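Local coordinates for protein peptidase M28 (Shewanella amazonensis SB2B, PDB 3IIB) that probably hydrolyses small peptides as a metallopeptidase of family M28, using a site that holds two zinc ions, at residues E250-W261 / R293-E304; I268-V277 / A328-P336. All blocks are in the same frame, centred on the assembly; numbering follows the deposited sequence. Where two conformers were deposited one is given.

Interaction 1 of 2, residues E250-W261 / R293-E304; sequences EIVLIGAHLDSW and RTIRVVLYAAEE. With ZN (zinc ion), chain C; ZN (zinc ion), chain B.
Tyr300 OH reaches Leu253 CD1 at 3.6 Å where two parallel strands, 251-257 and 293-300, run side by side in the beta-alpha-beta unit of the peptidase core. Backbone bonds alternate along the pair: Arg296 N gives to Val252 O at 2.7 Å, and Arg296 O receives Ile254 N. The tyrosine ring lies where a side chain of Gly255 would project; a CB there would come tightly against CE2, so the bare glycine is the hollow and the ring its filling. Val298 CG1 sits over the centre of the same ring, and Leu253 CG rests on Val298 CG2, 3.8 Å away. At the end far from the zinc ions, Arg293 grips Glu250 OE1 side-on, through NE (2.8 Å) and NH2, from one face of the carboxylate. At the zinc end, Glu303 CB lies over a face of the His257 ring in a CH-pi contact. CG of Asp259 stands between its own backbone N and carbonyl carbon (chi1 68°), bringing OD2 to Glu304 N at 3.0 Å and OD1 to weak bonds with Glu303 N and His257 ND1. Apolar interlocking thus gives way to a carboxylate that probably steadies His257 and Glu304, ligands of separate zinc ions.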
# COMPACT_ATOMS: atom_id res chain seq x y z
N GLU A 250 18.83 -10.82 40.92
CA GLU A 250 18.50 -11.60 39.75
C GLU A 250 17.57 -10.80 38.84
O GLU A 250 16.74 -10.04 39.32
CB GLU A 250 17.82 -12.89 40.14
CG GLU A 250 18.67 -13.74 41.04
CD GLU A 250 18.05 -15.07 41.38
OE1 GLU A 250 17.44 -15.71 40.49
OE2 GLU A 250 18.21 -15.48 42.55
N ILE A 251 17.76 -10.97 37.54
CA ILE A 251 17.11 -10.15 36.53
C ILE A 251 16.25 -10.98 35.59
O ILE A 251 16.70 -11.98 35.05
CB ILE A 251 18.15 -9.43 35.66
CG1 ILE A 251 18.95 -8.44 36.52
CG2 ILE A 251 17.48 -8.71 34.50
CD1 ILE A 251 20.40 -8.43 36.15
N VAL A 252 15.01 -10.55 35.41
CA VAL A 252 14.16 -11.02 34.32
C VAL A 252 14.18 -9.90 33.30
O VAL A 252 13.78 -8.75 33.59
CB VAL A 252 12.73 -11.27 34.79
CG1 VAL A 252 11.79 -11.53 33.59
CG2 VAL A 252 12.73 -12.43 35.83
N LEU A 253 14.68 -10.19 32.11
CA LEU A 253 14.85 -9.19 31.07
C LEU A 253 13.74 -9.36 30.03
O LEU A 253 13.57 -10.44 29.45
CB LEU A 253 16.21 -9.38 30.40
CG LEU A 253 16.75 -8.32 29.43
CD1 LEU A 253 18.22 -8.56 29.15
CD2 LEU A 253 15.98 -8.28 28.14
N ILE A 254 13.00 -8.29 29.79
CA ILE A 254 12.02 -8.29 28.71
C ILE A 254 12.37 -7.11 27.81
O ILE A 254 12.59 -5.97 28.28
CB ILE A 254 10.54 -8.27 29.23
CG1 ILE A 254 10.28 -7.06 30.13
CG2 ILE A 254 10.15 -9.68 29.91
CD1 ILE A 254 8.78 -6.96 30.58
N GLY A 255 12.52 -7.41 26.53
CA GLY A 255 13.10 -6.45 25.62
C GLY A 255 12.31 -6.19 24.35
O GLY A 255 11.36 -6.91 23.99
N ALA A 256 12.78 -5.18 23.64
CA ALA A 256 12.33 -4.83 22.29
C ALA A 256 13.46 -4.02 21.70
O ALA A 256 14.40 -3.64 22.44
CB ALA A 256 11.01 -3.98 22.35
N HIS A 257 13.39 -3.66 20.42
CA HIS A 257 14.36 -2.65 19.90
C HIS A 257 13.67 -1.33 19.63
O HIS A 257 12.54 -1.32 19.20
CB HIS A 257 15.15 -3.14 18.68
CG HIS A 257 14.34 -3.46 17.46
ND1 HIS A 257 14.20 -2.58 16.41
CD2 HIS A 257 13.73 -4.61 17.06
CE1 HIS A 257 13.48 -3.14 15.46
NE2 HIS A 257 13.19 -4.38 15.82
N LEU A 258 14.38 -0.23 19.91
CA LEU A 258 13.84 1.12 19.80
C LEU A 258 14.05 1.68 18.42
O LEU A 258 13.35 2.63 18.00
CB LEU A 258 14.53 2.03 20.84
CG LEU A 258 14.00 3.46 20.98
CD1 LEU A 258 12.47 3.47 21.22
CD2 LEU A 258 14.79 4.20 22.07
N ASP A 259 15.02 1.14 17.70
CA ASP A 259 15.32 1.70 16.38
C ASP A 259 14.37 1.12 15.32
O ASP A 259 13.67 0.12 15.56
CB ASP A 259 16.78 1.44 16.00
CG ASP A 259 17.08 -0.07 15.75
OD1 ASP A 259 16.71 -0.91 16.61
OD2 ASP A 259 17.68 -0.41 14.71
N SER A 260 14.40 1.71 14.13
CA SER A 260 13.56 1.25 13.03
C SER A 260 14.22 1.62 11.75
O SER A 260 15.25 2.31 11.75
CB SER A 260 12.16 1.91 13.06
OG SER A 260 12.15 3.30 12.72
N TRP A 261 13.63 1.16 10.64
CA TRP A 261 13.93 1.76 9.32
C TRP A 261 13.21 3.11 9.18
O TRP A 261 12.39 3.52 10.05
CB TRP A 261 13.67 0.77 8.17
CG TRP A 261 14.80 -0.24 8.17
CD1 TRP A 261 14.78 -1.45 8.75
CD2 TRP A 261 16.15 -0.00 7.76
NE1 TRP A 261 16.01 -2.06 8.65
CE2 TRP A 261 16.88 -1.18 8.06
CE3 TRP A 261 16.82 1.09 7.18
CZ2 TRP A 261 18.24 -1.30 7.78
CZ3 TRP A 261 18.16 0.97 6.89
CH2 TRP A 261 18.86 -0.21 7.19
N ARG A 293 12.39 -11.06 41.90
CA ARG A 293 13.51 -10.62 41.03
C ARG A 293 13.28 -9.23 40.50
O ARG A 293 12.16 -8.78 40.38
CB ARG A 293 13.70 -11.56 39.84
CG ARG A 293 13.99 -13.00 40.23
CD ARG A 293 14.34 -13.95 39.07
NE ARG A 293 14.81 -15.19 39.66
CZ ARG A 293 14.03 -16.22 40.03
NH1 ARG A 293 12.74 -16.24 39.71
NH2 ARG A 293 14.57 -17.25 40.69
N THR A 294 14.38 -8.57 40.10
CA THR A 294 14.28 -7.33 39.35
C THR A 294 13.78 -7.61 37.94
O THR A 294 14.19 -8.60 37.34
CB THR A 294 15.64 -6.64 39.33
OG1 THR A 294 15.98 -6.30 40.68
CG2 THR A 294 15.60 -5.41 38.40
N ILE A 295 12.83 -6.81 37.45
CA ILE A 295 12.40 -6.90 36.06
C ILE A 295 13.03 -5.75 35.30
O ILE A 295 12.82 -4.59 35.63
CB ILE A 295 10.88 -6.87 35.93
CG1 ILE A 295 10.31 -8.13 36.60
CG2 ILE A 295 10.42 -6.74 34.46
CD1 ILE A 295 8.77 -8.04 36.96
N ARG A 296 13.78 -6.09 34.26
CA ARG A 296 14.51 -5.09 33.50
C ARG A 296 13.94 -5.02 32.07
O ARG A 296 13.96 -6.02 31.33
CB ARG A 296 16.00 -5.43 33.50
CG ARG A 296 16.83 -4.40 32.71
CD ARG A 296 18.31 -4.69 32.72
NE ARG A 296 18.87 -4.49 34.06
CZ ARG A 296 20.04 -4.96 34.48
NH1 ARG A 296 20.83 -5.69 33.67
NH2 ARG A 296 20.45 -4.68 35.70
N VAL A 297 13.42 -3.83 31.71
CA VAL A 297 12.99 -3.54 30.35
C VAL A 297 14.20 -3.03 29.61
O VAL A 297 14.83 -2.07 30.04
CB VAL A 297 11.85 -2.50 30.30
CG1 VAL A 297 11.55 -2.06 28.85
CG2 VAL A 297 10.56 -3.08 30.93
N VAL A 298 14.57 -3.67 28.50
CA VAL A 298 15.68 -3.18 27.70
C VAL A 298 15.16 -2.84 26.32
O VAL A 298 14.58 -3.71 25.63
CB VAL A 298 16.87 -4.19 27.58
CG1 VAL A 298 17.99 -3.56 26.79
CG2 VAL A 298 17.30 -4.62 28.94
N LEU A 299 15.36 -1.58 25.92
CA LEU A 299 14.95 -1.11 24.63
C LEU A 299 16.23 -0.94 23.82
O LEU A 299 16.99 0.01 24.03
CB LEU A 299 14.14 0.18 24.72
CG LEU A 299 12.94 0.18 25.66
CD1 LEU A 299 12.18 1.53 25.63
CD2 LEU A 299 12.01 -0.95 25.23
N TYR A 300 16.50 -1.92 22.98
CA TYR A 300 17.81 -2.04 22.36
C TYR A 300 17.97 -1.09 21.20
O TYR A 300 17.05 -0.85 20.43
CB TYR A 300 18.07 -3.48 21.85
CG TYR A 300 18.26 -4.55 22.92
CD1 TYR A 300 19.48 -4.74 23.50
CD2 TYR A 300 17.22 -5.37 23.32
CE1 TYR A 300 19.69 -5.74 24.46
CE2 TYR A 300 17.41 -6.35 24.29
CZ TYR A 300 18.65 -6.54 24.83
OH TYR A 300 18.85 -7.54 25.76
N ALA A 301 19.20 -0.60 21.09
CA ALA A 301 19.66 0.20 19.97
C ALA A 301 20.07 -0.65 18.78
O ALA A 301 20.65 -1.74 18.93
CB ALA A 301 20.91 1.09 20.41
N ALA A 302 19.82 -0.10 17.60
CA ALA A 302 20.47 -0.50 16.38
C ALA A 302 20.31 -1.99 16.08
O ALA A 302 21.21 -2.63 15.58
CB ALA A 302 21.95 -0.05 16.39
N GLU A 303 19.14 -2.53 16.39
CA GLU A 303 18.85 -3.93 16.03
C GLU A 303 18.88 -4.13 14.51
O GLU A 303 19.37 -5.14 14.04
CB GLU A 303 17.51 -4.37 16.62
CG GLU A 303 17.19 -5.84 16.37
CD GLU A 303 16.53 -6.11 15.02
OE1 GLU A 303 16.08 -5.15 14.38
OE2 GLU A 303 16.45 -7.29 14.62
N GLU A 304 18.35 -3.17 13.77
CA GLU A 304 18.23 -3.25 12.30
C GLU A 304 19.58 -3.31 11.60
O GLU A 304 19.67 -3.81 10.49
CB GLU A 304 17.43 -2.06 11.76
CG GLU A 304 16.01 -1.87 12.33
CD GLU A 304 15.02 -2.91 11.86
OE1 GLU A 304 15.43 -3.89 11.19
OE2 GLU A 304 13.82 -2.70 12.12
ZN ZN C . 12.42 -5.89 14.47
ZN ZN B . 13.43 -4.85 11.27
O HOH W 1 16.95 -17.86 42.85
O HOH W 2 11.68 -0.99 11.13
O HOH W 3 17.52 -4.66 8.76
O HOH W 4 13.83 -5.81 13.13
O HOH W 5 13.60 -6.93 10.80
O HOH W 6 11.56 -7.75 13.26

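Interaction 2 of 2, residues I268-V277 / A328-P336; sequences IDDGAGVAIV and AESDFGAGP. With ZN (zinc ion), chain C; ZN (zinc ion), chain B.
The dinuclear zinc site of this peptidase takes two of its ligands from this contact, Asp269 on the helix side and Asp331 on the loop side. Asp269 bridges the metals, with OD1 on the zinc ion of chain C at 2.1 Å and OD2 on that of chain B at 2.0 Å. Asp331 embraces the chain C zinc ion with both oxygens, OD1 at 2.1 Å and OD2 at 2.3 Å, its carboxylate plane turned 32° from that of Asp269. His257 completes the protein ligands of that metal. A cis peptide links Asp269 to Asp270, as in other M28 peptidases. Asp269 binds the metals, whereas Asp270 turns to Ser330 and Asp331. With CG of Asp270 anti to the backbone N (chi1 -173°), its OD2 comes within 2.7 Å of Ser330 O while its carboxylate carbon lies beside Asp331 OD1. Replacing Asp270 by an alanine is likely to leave Gly273 N without its weak bond to OD1, and Ser330 O and Asp331 OD1 without the carboxylate that flanks them. In the alpha/beta fold, helix 267-285 packs here across the end of strand 324-329. Gly273 lets the two backbones close up, since a CB would clash with Ser330 O. Ile276 CD1 fits against Ser330 OG at 3.5 Å, Ala272 CB meets Ala334 CB at 4.0 Å, and Gly333 CA directs a CA-H...O contact of 3.3 Å to Ile268 O.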
# COMPACT_ATOMS: atom_id res chain seq x y z
N ILE A 268 5.12 -1.35 13.61
CA ILE A 268 5.11 -2.74 14.03
C ILE A 268 6.51 -3.26 14.23
O ILE A 268 6.73 -4.23 14.97
CB ILE A 268 4.24 -3.63 13.07
CG1 ILE A 268 4.95 -3.85 11.76
CG2 ILE A 268 2.82 -3.02 12.88
CD1 ILE A 268 4.20 -4.75 10.78
N ASP A 269 7.49 -2.62 13.55
CA ASP A 269 8.88 -3.01 13.71
C ASP A 269 9.68 -1.80 14.20
O ASP A 269 10.22 -1.03 13.38
CB ASP A 269 9.44 -3.47 12.37
CG ASP A 269 10.80 -4.13 12.52
OD1 ASP A 269 11.20 -4.41 13.67
OD2 ASP A 269 11.48 -4.36 11.49
N ASP A 270 9.78 -1.60 15.51
CA ASP A 270 9.23 -2.45 16.54
C ASP A 270 8.61 -1.58 17.64
O ASP A 270 8.73 -1.85 18.85
CB ASP A 270 10.36 -3.36 17.09
CG ASP A 270 9.86 -4.41 18.06
OD1 ASP A 270 8.68 -4.85 17.93
OD2 ASP A 270 10.68 -4.80 18.97
N GLY A 271 7.88 -0.54 17.23
CA GLY A 271 7.15 0.27 18.16
C GLY A 271 6.17 -0.57 18.97
O GLY A 271 5.97 -0.33 20.17
N ALA A 272 5.55 -1.55 18.35
CA ALA A 272 4.64 -2.42 19.06
C ALA A 272 5.36 -3.15 20.20
O ALA A 272 4.84 -3.25 21.28
CB ALA A 272 4.05 -3.43 18.08
N GLY A 273 6.56 -3.66 19.93
CA GLY A 273 7.34 -4.39 20.93
C GLY A 273 7.76 -3.48 22.06
O GLY A 273 7.62 -3.85 23.22
N VAL A 274 8.19 -2.27 21.75
CA VAL A 274 8.49 -1.30 22.82
C VAL A 274 7.28 -1.11 23.78
O VAL A 274 7.43 -1.12 25.02
CB VAL A 274 8.92 0.05 22.22
CG1 VAL A 274 9.05 1.11 23.32
CG2 VAL A 274 10.25 -0.11 21.44
N ALA A 275 6.10 -0.95 23.18
CA ALA A 275 4.87 -0.72 23.94
C ALA A 275 4.49 -1.93 24.72
O ALA A 275 4.01 -1.81 25.86
CB ALA A 275 3.73 -0.32 23.01
N ILE A 276 4.68 -3.11 24.13
CA ILE A 276 4.27 -4.35 24.78
C ILE A 276 5.06 -4.54 26.05
O ILE A 276 4.48 -4.73 27.14
CB ILE A 276 4.43 -5.55 23.82
CG1 ILE A 276 3.31 -5.53 22.79
CG2 ILE A 276 4.44 -6.89 24.60
CD1 ILE A 276 3.63 -6.31 21.49
N VAL A 277 6.40 -4.49 25.94
CA VAL A 277 7.24 -4.76 27.14
C VAL A 277 7.17 -3.63 28.17
O VAL A 277 7.10 -3.90 29.40
CB VAL A 277 8.69 -5.16 26.81
CG1 VAL A 277 8.71 -6.44 25.91
CG2 VAL A 277 9.51 -4.01 26.19
N ALA A 328 13.68 -12.45 27.24
CA ALA A 328 12.73 -12.58 26.11
C ALA A 328 12.57 -11.24 25.44
O ALA A 328 12.78 -10.20 26.07
CB ALA A 328 11.35 -13.12 26.54
N GLU A 329 12.25 -11.28 24.15
CA GLU A 329 12.09 -10.05 23.36
C GLU A 329 10.86 -10.13 22.46
O GLU A 329 10.64 -11.14 21.79
CB GLU A 329 13.30 -9.78 22.51
CG GLU A 329 13.11 -8.58 21.61
CD GLU A 329 14.35 -8.14 20.85
OE1 GLU A 329 15.00 -9.02 20.24
OE2 GLU A 329 14.68 -6.91 20.87
N SER A 330 10.10 -9.04 22.44
CA SER A 330 8.97 -8.86 21.52
C SER A 330 9.49 -8.11 20.28
O SER A 330 9.81 -6.91 20.36
CB SER A 330 7.87 -8.06 22.16
OG SER A 330 6.69 -7.96 21.34
N ASP A 331 9.55 -8.80 19.15
CA ASP A 331 9.97 -8.17 17.87
C ASP A 331 9.39 -8.98 16.70
O ASP A 331 10.12 -9.40 15.81
CB ASP A 331 11.47 -8.09 17.73
CG ASP A 331 11.89 -7.34 16.50
OD1 ASP A 331 11.14 -6.44 16.10
OD2 ASP A 331 12.96 -7.60 15.95
N PHE A 332 8.09 -9.18 16.73
CA PHE A 332 7.37 -9.75 15.58
C PHE A 332 6.00 -9.08 15.47
O PHE A 332 4.99 -9.73 15.24
CB PHE A 332 7.33 -11.26 15.72
CG PHE A 332 7.04 -11.99 14.44
CD1 PHE A 332 7.34 -11.44 13.20
CD2 PHE A 332 6.48 -13.26 14.47
CE1 PHE A 332 7.09 -12.13 12.06
CE2 PHE A 332 6.26 -13.98 13.30
CZ PHE A 332 6.54 -13.41 12.10
N GLY A 333 6.01 -7.75 15.60
CA GLY A 333 4.82 -6.92 15.40
C GLY A 333 3.88 -6.95 16.57
O GLY A 333 4.33 -6.97 17.71
N ALA A 334 2.58 -6.89 16.28
CA ALA A 334 1.52 -6.78 17.30
C ALA A 334 0.55 -7.94 17.27
O ALA A 334 -0.40 -7.94 18.06
CB ALA A 334 0.75 -5.47 17.15
N GLY A 335 0.81 -8.95 16.42
CA GLY A 335 -0.08 -10.12 16.35
C GLY A 335 -0.10 -10.90 17.65
O GLY A 335 0.89 -10.91 18.36
N PRO A 336 -1.21 -11.59 17.96
CA PRO A 336 -1.26 -12.22 19.28
C PRO A 336 -0.28 -13.39 19.41
O PRO A 336 0.05 -14.08 18.42
CB PRO A 336 -2.72 -12.72 19.40
CG PRO A 336 -3.26 -12.66 18.05
CD PRO A 336 -2.44 -11.77 17.19
ZN ZN C . 12.42 -5.89 14.47
ZN ZN B . 13.43 -4.85 11.27
O HOH W 7 8.56 -6.33 15.11
O HOH W 8 6.93 -6.95 18.75
O HOH W 6 11.56 -7.75 13.26
O HOH W 5 13.60 -6.93 10.80
O HOH W 4 13.83 -5.81 13.13

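Interactions 1 and 2 are both buried, and strand 247-257 of interaction 1 pairs with strand 324-329 of interaction 2, the backbone of Gly255 meeting those of Ala328 and Ser330, while helix 267-285 is the connection between the two strands of interaction 1. Their chemistry follows their place. Interaction 1 joins neighbouring strands by a ladder of backbone bonds and buries roughly three times as much surface. Interaction 2 lays a helix against a strand end and the loop after it, with no clear direct hydrogen bond, relying on metal, bridging waters and small residues. They converge on the zinc ions, where His257, Glu304, Asp269 and Asp331 are brought together from four segments.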